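Local coordinates for 3'-5'-exonuclease (Saccharomyces cerevisiae, PDB 3E2V), which cuts double-stranded DNA without obvious sequence specificity and trims it from the 3' to the 5' end, as a metal-dependent nuclease of the TatD family, at residues 139-142 / 143-147; 179-182 / 183-187. All blocks are in the same frame, centred on the assembly; numbering follows the deposited sequence.

Contact 1 of 2, residues 139-142 / 143-147; sequences KELY and DLMNQ
Lys139 O takes the backbone N-H of Asp143 at 2.8 Å (Asp143 N to Lys139 O), and the same two residues are tied a second time through their side chains. The lysine chain runs out extended and bends only at its last torsion (chi4 -63°), which swings NZ back to the aspartate; Asp143 OD2 takes Lys139 NZ on its syn lone pair at 3.1 Å, making a salt bridge on the outer surface of the helix. One turn on, Tyr142 and Asn146 meet ring face to amide nitrogen. ND2 of Asn146 sits over the centre of the tyrosine ring, 3.1 Å above its plane, while the amide and ring planes stand 75° apart. Its closest ring atom is CZ of Tyr142 at 3.2 Å. With CG of Tyr142 anti to the backbone N (chi1 -178°), beside the carbonyl carbon, the ring is carried out from the helix with one face turned to the Asn146 amide. The polar ends share a partner from beyond the helix: Asn191 ND2 is hydrogen-bonded to both Tyr142 OH and Asn146 OD1. A leucine in place of Tyr142 would probably take away the ring face that ND2 of Asn146 rests on and the hydroxyl that Asn191 bonds, leaving that amide held through OD1. On the buried side, the extended Met145 side chain ends with CE against the branch of Leu141, 3.9 Å from its CG. Side-chain pairs four residues apart are what an alpha-helix gives; this one, helix 132-149, is an outer helix of the TIM-type barrel, packed between helices 62-75 and 174-187.

Contact 2 of 2, residues 179-182 / 183-187; sequences VFFE and EQLKI
Phe181 and Leu185 lie one turn apart on helix 174-187, an outer helix of the TIM-type barrel, and face the strands with their side chains set obliquely to each other. The leucine reaches over one face of the phenyl ring: CD1 of Leu185 stands 3.9 Å from the ring centroid of Phe181, 20° off the normal, a CH-pi contact displaced toward the CE1-CZ rim. Phe181 has CG anti to its backbone N (chi1 177°), whereas Leu185 has CG anti to its carbonyl carbon, and these two choices turn the side chains into each other. Ile162 of strand 156-165 and Ile213 of helix 207-219 pack against both.

Gln184 folds back on its own helix. Its NE2 donates to Phe180 O at 3.1 Å, with that oxygen lying in the plane of the glutamine amide, and Gln184 N reaches the same oxygen from the opposite face of the carbonyl plane. Two donors thus grip one carbonyl oxygen of a buried residue, while Gln184 OE1 accepts from Val89 N, which pins the amide at both ends.

The charged side is arranged differently. Lys186 stretches out fully beside Glu182, yet its NZ stays 4.1 Å from Glu182 OE2, too far for a salt bridge; a water spans the gap, and Arg216 pairs with the other oxygen of that carboxylate. Lys186 NZ instead meets Glu183 OE2 at 2.8 Å, on the syn side but 22° out of the carboxylate plane, and has a second anionic partner in Asp223. The chain of Glu183 curls back toward the preceding turn, where a second water donates to both Val179 O and Glu183 OE2, 2.7 Å from the latter.

How the contacts relate
Contacts 1 and 2 lie on successive helices with strand 156-165 between them in the chain; their centres are 13 Å apart, and they touch directly. Leu141 CD2 packs 3.4 Å from Gln184 OE1, and Ile187 CG2 lies 3.7 Å from Tyr142 CD1 while also meeting the sulfur of Met145. The intervening strand carries Glu161, a magnesium ligand seen in this protein but not bound to the metal in this model, where His253 and Asp303 hold the magnesium ion. The side chain of Glu161 is about 8 Å from that of Gln184 and about 10 Å from that of Met145, and the side chain of Phe181 is about 11 Å from that of His253; these distances put both contacts near the metal site but outside its ligand set.

Contact 1 of 2, residues 139-142 / 143-147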
ATOM      1  N   LYS A 139       5.697  19.928  -8.932  1.00 16.11           N
ATOM      2  CA  LYS A 139       5.814  19.817 -10.389  1.00 17.61           C
ATOM      3  C   LYS A 139       6.571  18.551 -10.815  1.00 17.38           C
ATOM      4  O   LYS A 139       6.158  17.845 -11.730  1.00 17.21           O
ATOM      5  CB  LYS A 139       6.531  21.052 -10.945  1.00 18.08           C
ATOM      6  CG  LYS A 139       6.692  21.006 -12.439  1.00 19.99           C
ATOM      7  CD  LYS A 139       7.156  22.356 -12.982  1.00 24.37           C
ATOM      8  CE  LYS A 139       6.982  22.408 -14.491  1.00 27.12           C
ATOM      9  NZ  LYS A 139       7.833  21.382 -15.141  1.00 29.74           N
ATOM     10  N   GLU A 140       7.683  18.276 -10.141  1.00 17.96           N
ATOM     11  CA  GLU A 140       8.493  17.101 -10.435  1.00 18.65           C
ATOM     12  C   GLU A 140       7.651  15.825 -10.273  1.00 17.92           C
ATOM     13  O   GLU A 140       7.693  14.929 -11.116  1.00 18.49           O
ATOM     14  CB  GLU A 140       9.713  17.065  -9.520  1.00 18.23           C
ATOM     15  CG  GLU A 140      10.584  15.832  -9.718  1.00 20.78           C
ATOM     16  CD  GLU A 140      11.712  15.725  -8.711  1.00 21.15           C
ATOM     17  OE1 GLU A 140      11.987  16.722  -8.001  1.00 24.33           O
ATOM     18  OE2 GLU A 140      12.338  14.639  -8.639  1.00 24.90           O
ATOM     19  N   LEU A 141       6.863  15.776  -9.200  1.00 16.75           N
ATOM     20  CA  LEU A 141       6.008  14.626  -8.939  1.00 16.32           C
ATOM     21  C   LEU A 141       4.906  14.443  -9.987  1.00 15.82           C
ATOM     22  O   LEU A 141       4.705  13.340 -10.499  1.00 15.74           O
ATOM     23  CB  LEU A 141       5.414  14.753  -7.531  1.00 15.10           C
ATOM     24  CG  LEU A 141       4.505  13.612  -7.083  1.00 16.19           C
ATOM     25  CD1 LEU A 141       5.250  12.280  -7.057  1.00 17.24           C
ATOM     26  CD2 LEU A 141       3.956  13.940  -5.711  1.00 19.00           C
ATOM     27  N   TYR A 142       4.209  15.535 -10.323  1.00 16.19           N
ATOM     28  CA  TYR A 142       3.205  15.528 -11.397  1.00 16.70           C
ATOM     29  C   TYR A 142       3.807  15.057 -12.712  1.00 16.83           C
ATOM     30  O   TYR A 142       3.255  14.179 -13.402  1.00 16.23           O
ATOM     31  CB  TYR A 142       2.649  16.949 -11.554  1.00 18.27           C
ATOM     32  CG  TYR A 142       1.553  17.113 -12.587  1.00 18.93           C
ATOM     33  CD1 TYR A 142       0.371  16.374 -12.503  1.00 20.35           C
ATOM     34  CD2 TYR A 142       1.683  18.024 -13.622  1.00 22.23           C
ATOM     35  CE1 TYR A 142      -0.654  16.527 -13.426  1.00 22.11           C
ATOM     36  CE2 TYR A 142       0.658  18.190 -14.556  1.00 22.56           C
ATOM     37  CZ  TYR A 142      -0.507  17.439 -14.444  1.00 22.47           C
ATOM     38  OH  TYR A 142      -1.530  17.589 -15.359  1.00 24.15           O
ATOM     39  N   ASP A 143       4.958  15.634 -13.045  1.00 17.09           N
ATOM     40  CA  ASP A 143       5.648  15.260 -14.284  1.00 17.89           C
ATOM     41  C   ASP A 143       5.990  13.769 -14.327  1.00 17.53           C
ATOM     42  O   ASP A 143       5.787  13.112 -15.349  1.00 18.55           O
ATOM     43  CB  ASP A 143       6.909  16.097 -14.470  1.00 18.30           C
ATOM     44  CG  ASP A 143       6.612  17.537 -14.903  1.00 20.14           C
ATOM     45  OD1 ASP A 143       5.449  17.871 -15.252  1.00 22.41           O
ATOM     46  OD2 ASP A 143       7.568  18.344 -14.860  1.00 22.51           O
ATOM     47  N   LEU A 144       6.475  13.231 -13.210  1.00 17.05           N
ATOM     48  CA  LEU A 144       6.768  11.803 -13.110  1.00 16.81           C
ATOM     49  C   LEU A 144       5.532  10.936 -13.336  1.00 16.30           C
ATOM     50  O   LEU A 144       5.557   9.973 -14.106  1.00 16.15           O
ATOM     51  CB  LEU A 144       7.382  11.478 -11.749  1.00 16.84           C
ATOM     52  CG  LEU A 144       7.791  10.020 -11.535  1.00 17.34           C
ATOM     53  CD1 LEU A 144       8.864   9.627 -12.541  1.00 20.08           C
ATOM     54  CD2 LEU A 144       8.308   9.845 -10.107  1.00 18.64           C
ATOM     55  N   MET A 145       4.440  11.275 -12.652  1.00 16.13           N
ATOM     56  CA  MET A 145       3.178  10.564 -12.826  1.00 16.00           C
ATOM     57  C   MET A 145       2.732  10.589 -14.287  1.00 17.53           C
ATOM     58  O   MET A 145       2.374   9.556 -14.834  1.00 16.79           O
ATOM     59  CB  MET A 145       2.089  11.168 -11.926  1.00 16.06           C
ATOM     60  CG  MET A 145       2.316  10.967 -10.444  1.00 14.88           C
ATOM     61  SD  MET A 145       0.928  11.702  -9.453  1.00 11.75           S
ATOM     62  CE  MET A 145       1.499  11.291  -7.768  1.00 16.68           C
ATOM     63  N   ASN A 146       2.780  11.758 -14.922  1.00 18.87           N
ATOM     64  CA  ASN A 146       2.392  11.846 -16.322  1.00 20.13           C
ATOM     65  C   ASN A 146       3.283  11.036 -17.253  1.00 20.68           C
ATOM     66  O   ASN A 146       2.774  10.350 -18.132  1.00 20.87           O
ATOM     67  CB  ASN A 146       2.329  13.299 -16.769  1.00 20.56           C
ATOM     68  CG  ASN A 146       1.157  14.009 -16.194  1.00 22.01           C
ATOM     69  OD1 ASN A 146       0.100  13.411 -15.962  1.00 22.60           O
ATOM     70  ND2 ASN A 146       1.318  15.301 -15.964  1.00 23.50           N
ATOM     71  N   GLN A 147       4.597  11.113 -17.048  1.00 21.00           N
ATOM     72  CA  GLN A 147       5.557  10.335 -17.841  1.00 22.92           C
ATOM     73  C   GLN A 147       5.219   8.850 -17.745  1.00 21.99           C
ATOM     74  O   GLN A 147       5.178   8.137 -18.749  1.00 22.10           O
ATOM     75  CB  GLN A 147       6.996  10.572 -17.354  1.00 23.08           C
ATOM     76  CG  GLN A 147       8.030   9.577 -17.948  1.00 26.32           C
ATOM     77  CD  GLN A 147       9.381   9.520 -17.218  1.00 26.65           C
ATOM     78  OE1 GLN A 147       9.470   9.201 -16.022  1.00 28.91           O
ATOM     79  NE2 GLN A 147      10.455   9.794 -17.967  1.00 32.41           N
TER

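Contact 2 of 2, residues 179-182 / 183-187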
ATOM      1  N   VAL A 179      -0.861  19.343   4.645  1.00 14.46           N
ATOM      2  CA  VAL A 179      -0.705  20.159   3.436  1.00 15.14           C
ATOM      3  C   VAL A 179      -0.313  19.317   2.213  1.00 14.27           C
ATOM      4  O   VAL A 179      -0.900  19.469   1.136  1.00 14.57           O
ATOM      5  CB  VAL A 179       0.300  21.309   3.630  1.00 15.83           C
ATOM      6  CG1 VAL A 179       0.502  22.053   2.323  1.00 19.26           C
ATOM      7  CG2 VAL A 179      -0.215  22.274   4.681  1.00 19.44           C
ATOM      8  N   PHE A 180       0.670  18.436   2.377  1.00 13.33           N
ATOM      9  CA  PHE A 180       1.168  17.678   1.228  1.00 13.42           C
ATOM     10  C   PHE A 180       0.341  16.448   0.868  1.00 13.34           C
ATOM     11  O   PHE A 180       0.392  15.999  -0.264  1.00 13.24           O
ATOM     12  CB  PHE A 180       2.679  17.456   1.342  1.00 13.81           C
ATOM     13  CG  PHE A 180       3.439  18.724   1.144  1.00 14.16           C
ATOM     14  CD1 PHE A 180       3.528  19.278  -0.131  1.00 13.62           C
ATOM     15  CD2 PHE A 180       3.947  19.430   2.229  1.00 14.32           C
ATOM     16  CE1 PHE A 180       4.183  20.509  -0.332  1.00 13.59           C
ATOM     17  CE2 PHE A 180       4.589  20.665   2.044  1.00 15.31           C
ATOM     18  CZ  PHE A 180       4.696  21.204   0.777  1.00 15.77           C
ATOM     19  N   PHE A 181      -0.454  15.941   1.809  1.00 12.99           N
ATOM     20  CA  PHE A 181      -1.510  14.985   1.429  1.00 12.73           C
ATOM     21  C   PHE A 181      -2.483  15.696   0.480  1.00 13.23           C
ATOM     22  O   PHE A 181      -2.801  15.193  -0.612  1.00 13.08           O
ATOM     23  CB  PHE A 181      -2.208  14.470   2.691  1.00 13.15           C
ATOM     24  CG  PHE A 181      -3.371  13.529   2.452  1.00 13.02           C
ATOM     25  CD1 PHE A 181      -3.393  12.623   1.379  1.00 12.96           C
ATOM     26  CD2 PHE A 181      -4.403  13.493   3.373  1.00 14.14           C
ATOM     27  CE1 PHE A 181      -4.477  11.743   1.221  1.00 12.49           C
ATOM     28  CE2 PHE A 181      -5.473  12.625   3.239  1.00 13.05           C
ATOM     29  CZ  PHE A 181      -5.522  11.742   2.173  1.00 13.13           C
ATOM     30  N   GLU A 182      -2.950  16.873   0.893  1.00 13.30           N
ATOM     31  CA  GLU A 182      -3.922  17.591   0.090  1.00 14.07           C
ATOM     32  C   GLU A 182      -3.377  18.034  -1.267  1.00 13.91           C
ATOM     33  O   GLU A 182      -4.070  17.895  -2.272  1.00 13.69           O
ATOM     34  CB  GLU A 182      -4.494  18.783   0.859  1.00 13.97           C
ATOM     35  CG  GLU A 182      -5.512  19.570   0.035  1.00 17.56           C
ATOM     36  CD  GLU A 182      -6.328  20.528   0.871  1.00 22.91           C
ATOM     37  OE1 GLU A 182      -6.440  20.330   2.099  1.00 24.48           O
ATOM     38  OE2 GLU A 182      -6.862  21.486   0.278  1.00 24.81           O
ATOM     39  N   GLU A 183      -2.139  18.526  -1.321  1.00 13.49           N
ATOM     40  CA  GLU A 183      -1.577  18.935  -2.613  1.00 13.28           C
ATOM     41  C   GLU A 183      -1.424  17.742  -3.569  1.00 13.32           C
ATOM     42  O   GLU A 183      -1.648  17.867  -4.779  1.00 14.21           O
ATOM     43  CB  GLU A 183      -0.237  19.684  -2.459  1.00 13.19           C
ATOM     44  CG  GLU A 183      -0.379  21.033  -1.748  1.00 15.40           C
ATOM     45  CD  GLU A 183      -1.375  21.979  -2.449  1.00 15.76           C
ATOM     46  OE1 GLU A 183      -1.244  22.214  -3.681  1.00 17.78           O
ATOM     47  OE2 GLU A 183      -2.294  22.490  -1.761  1.00 18.61           O
ATOM     48  N   GLN A 184      -1.056  16.582  -3.025  1.00 12.67           N
ATOM     49  CA  GLN A 184      -1.007  15.377  -3.855  1.00 12.25           C
ATOM     50  C   GLN A 184      -2.381  14.922  -4.318  1.00 12.64           C
ATOM     51  O   GLN A 184      -2.534  14.442  -5.440  1.00 12.98           O
ATOM     52  CB  GLN A 184      -0.250  14.256  -3.129  1.00 12.29           C
ATOM     53  CG  GLN A 184       1.259  14.548  -3.042  1.00 11.97           C
ATOM     54  CD  GLN A 184       2.001  13.429  -2.347  1.00 12.11           C
ATOM     55  OE1 GLN A 184       2.487  12.507  -3.004  1.00 13.12           O
ATOM     56  NE2 GLN A 184       2.041  13.469  -1.009  1.00 12.37           N
ATOM     57  N   LEU A 185      -3.394  15.080  -3.465  1.00 12.33           N
ATOM     58  CA  LEU A 185      -4.745  14.810  -3.924  1.00 12.44           C
ATOM     59  C   LEU A 185      -5.109  15.732  -5.084  1.00 12.76           C
ATOM     60  O   LEU A 185      -5.737  15.303  -6.041  1.00 13.58           O
ATOM     61  CB  LEU A 185      -5.757  14.927  -2.784  1.00 12.64           C
ATOM     62  CG  LEU A 185      -5.673  13.824  -1.728  1.00 12.51           C
ATOM     63  CD1 LEU A 185      -6.572  14.197  -0.572  1.00 13.23           C
ATOM     64  CD2 LEU A 185      -6.044  12.443  -2.310  1.00 13.47           C
ATOM     65  N   LYS A 186      -4.702  16.991  -4.997  1.00 13.01           N
ATOM     66  CA  LYS A 186      -4.997  17.918  -6.092  1.00 13.70           C
ATOM     67  C   LYS A 186      -4.315  17.473  -7.385  1.00 14.38           C
ATOM     68  O   LYS A 186      -4.928  17.428  -8.449  1.00 13.89           O
ATOM     69  CB  LYS A 186      -4.559  19.330  -5.733  1.00 13.88           C
ATOM     70  CG  LYS A 186      -5.413  20.020  -4.678  1.00 15.48           C
ATOM     71  CD  LYS A 186      -4.793  21.372  -4.332  1.00 16.47           C
ATOM     72  CE  LYS A 186      -5.547  22.068  -3.209  1.00 17.54           C
ATOM     73  NZ  LYS A 186      -4.805  23.314  -2.781  1.00 16.36           N
ATOM     74  N   ILE A 187      -3.042  17.134  -7.283  1.00 14.48           N
ATOM     75  CA  ILE A 187      -2.291  16.657  -8.447  1.00 15.60           C
ATOM     76  C   ILE A 187      -2.969  15.458  -9.086  1.00 15.03           C
ATOM     77  O   ILE A 187      -3.052  15.365 -10.307  1.00 14.85           O
ATOM     78  CB  ILE A 187      -0.819  16.325  -8.071  1.00 17.24           C
ATOM     79  CG1 ILE A 187      -0.004  17.615  -7.991  1.00 18.63           C
ATOM     80  CG2 ILE A 187      -0.200  15.312  -9.049  1.00 18.62           C
ATOM     81  CD1 ILE A 187       1.357  17.385  -7.371  1.00 20.93           C
TER
HETATM   82  O   HOH W   1      -2.709  21.719   0.742  1.00 26.01           O
HETATM   83  O   HOH W   2      -6.433  23.896  -0.578  1.00 28.43           O